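Local coordinates for protein ascorbate-specific PTS system EIIA component (PDB 2OQT) that probably serves as the cytoplasmic phosphoryl-carrying IIA component of a sugar phosphotransferase system that takes up and phosphorylates ascorbate, at residues 25-30 against 47-52. Sequence-based numbering, arbitrary orientation. Where two conformers were deposited one is given.
Sequences EAVRLA and AIIAST
Val27 reaches out from helix 23-36 and meets Ile48 and Ile49, two successive residues of helix 42-55, in a small and wholly apolar contact that buries 106 Å² between the two segments. From its CB, which points toward the second helix, the two methyls of the valine play different parts. Val27 CG1, anti to the backbone N (chi1 161°), makes both contacts with the facing segment: Ile48 CG2 lies 3.8 Å from it and Ile49 CD1 4.1 Å, so that a single methyl bridges neighbouring side chains on the facing turn. The other methyl, CG2, is set beside the backbone N and makes no close approach to either isoleucine.

The two isoleucines receive this methyl by different branches. Ile48 offers its short branch, CG2. Ile49 instead uses the end of its long arm: CB does not face the valine, but a bent chain (chi2 -64°) brings CD1 back to it, the two side chains running past each other in opposite senses. The CA atoms of Val27 and Ile48 are 7.9 Å apart.

One turn further along the same side of helix 42-55, Thr52 OG1 bonds to Ile48 O at 2.7 Å from above the carbonyl plane, opposite the face used by Thr52 N, giving that oxygen two donors; the same hydroxyl also bonds to Tyr59. Val31 and Trp23 extend the apolar seam along helix 23-36, and Tyr45 and Phe92 also touch Val27. This is helix-helix packing between consecutive helices of the alpha/beta PTS EIIA type 2 fold, with helix 23-36 lying between helix 42-55 and strand 80-86 of the mixed sheet.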
loop_
_atom_site.group_PDB
_atom_site.type_symbol
_atom_site.label_atom_id
_atom_site.label_comp_id
_atom_site.label_asym_id
_atom_site.label_seq_id
_atom_site.Cartn_x
_atom_site.Cartn_y
_atom_site.Cartn_z
ATOM N N GLU A 25 3.370 11.359 7.301
ATOM C CA GLU A 25 1.918 11.288 7.650
ATOM C C GLU A 25 1.225 10.200 6.852
ATOM O O GLU A 25 0.424 9.435 7.376
ATOM C CB GLU A 25 1.187 12.619 7.345
ATOM C CG GLU A 25 0.730 13.496 8.536
ATOM C CD GLU A 25 1.682 14.702 8.874
ATOM O OE1 GLU A 25 1.301 15.878 8.596
ATOM O OE2 GLU A 25 2.793 14.480 9.437
ATOM N N ALA A 26 1.564 10.125 5.570
ATOM C CA ALA A 26 0.873 9.230 4.623
ATOM C C ALA A 26 1.247 7.770 4.844
ATOM O O ALA A 26 0.434 6.851 4.713
ATOM C CB ALA A 26 1.186 9.634 3.226
ATOM N N VAL A 27 2.503 7.570 5.197
ATOM C CA VAL A 27 2.977 6.253 5.527
ATOM C C VAL A 27 2.313 5.780 6.825
ATOM O O VAL A 27 1.838 4.657 6.881
ATOM C CB VAL A 27 4.520 6.241 5.536
ATOM C CG1 VAL A 27 5.075 5.078 6.292
ATOM C CG2 VAL A 27 4.982 6.206 4.133
ATOM N N ARG A 28 2.287 6.615 7.852
ATOM C CA ARG A 28 1.591 6.278 9.085
ATOM C C ARG A 28 0.166 5.822 8.777
ATOM O O ARG A 28 -0.278 4.772 9.239
ATOM C CB ARG A 28 1.583 7.489 10.015
ATOM C CG ARG A 28 0.815 7.323 11.311
ATOM C CD ARG A 28 1.025 8.551 12.192
ATOM N NE ARG A 28 2.211 8.414 13.045
ATOM C CZ ARG A 28 3.031 9.417 13.367
ATOM N NH1 ARG A 28 2.806 10.646 12.888
ATOM N NH2 ARG A 28 4.086 9.184 14.145
ATOM N N LEU A 29 -0.546 6.619 7.978
ATOM C CA LEU A 29 -1.951 6.341 7.657
ATOM C C LEU A 29 -2.061 5.065 6.851
ATOM O O LEU A 29 -3.088 4.393 6.888
ATOM C CB LEU A 29 -2.592 7.522 6.886
ATOM C CG LEU A 29 -2.860 8.883 7.592
ATOM C CD1 LEU A 29 -3.198 9.924 6.534
ATOM C CD2 LEU A 29 -3.979 8.815 8.707
ATOM N N ALA A 30 -1.007 4.722 6.114
ATOM C CA ALA A 30 -1.086 3.608 5.205
ATOM C C ALA A 30 -0.843 2.301 5.954
ATOM O O ALA A 30 -1.318 1.234 5.545
ATOM C CB ALA A 30 -0.111 3.788 4.066
ATOM N N ALA A 47 10.003 0.904 11.068
ATOM C CA ALA A 47 10.928 0.278 10.170
ATOM C C ALA A 47 10.740 0.848 8.742
ATOM O O ALA A 47 11.666 0.941 7.962
ATOM C CB ALA A 47 10.794 -1.242 10.249
ATOM N N ILE A 48 9.567 1.338 8.400
ATOM C CA ILE A 48 9.442 1.898 7.054
ATOM C C ILE A 48 10.165 3.257 6.969
ATOM O O ILE A 48 10.866 3.556 5.992
ATOM C CB ILE A 48 7.977 1.872 6.591
ATOM C CG1 ILE A 48 7.557 0.381 6.434
ATOM C CG2 ILE A 48 7.790 2.655 5.304
ATOM C CD1 ILE A 48 6.119 0.072 5.985
ATOM N N ILE A 49 10.002 4.060 8.027
ATOM C CA ILE A 49 10.554 5.397 8.095
ATOM C C ILE A 49 12.068 5.298 8.056
ATOM O O ILE A 49 12.712 6.062 7.345
ATOM C CB ILE A 49 10.130 6.139 9.376
ATOM C CG1 ILE A 49 8.582 6.273 9.441
ATOM C CG2 ILE A 49 10.840 7.532 9.435
ATOM C CD1 ILE A 49 7.934 7.132 8.324
ATOM N N ALA A 50 12.603 4.364 8.831
ATOM C CA ALA A 50 14.008 4.100 8.920
ATOM C C ALA A 50 14.562 3.621 7.564
ATOM O O ALA A 50 15.611 4.056 7.133
ATOM C CB ALA A 50 14.265 3.041 10.041
ATOM N N SER A 51 13.889 2.718 6.878
ATOM C CA SER A 51 14.466 2.251 5.609
ATOM C C SER A 51 14.349 3.347 4.564
ATOM O O SER A 51 15.156 3.404 3.620
ATOM C CB SER A 51 13.739 0.999 5.089
ATOM O OG SER A 51 13.888 -0.034 6.009
ATOM N N THR A 52 13.331 4.187 4.699
ATOM C CA THR A 52 13.240 5.276 3.764
ATOM C C THR A 52 14.421 6.243 4.007
ATOM O O THR A 52 15.052 6.711 3.060
ATOM C CB THR A 52 11.884 6.022 3.826
ATOM O OG1 THR A 52 10.776 5.099 3.770
ATOM C CG2 THR A 52 11.792 7.030 2.662
#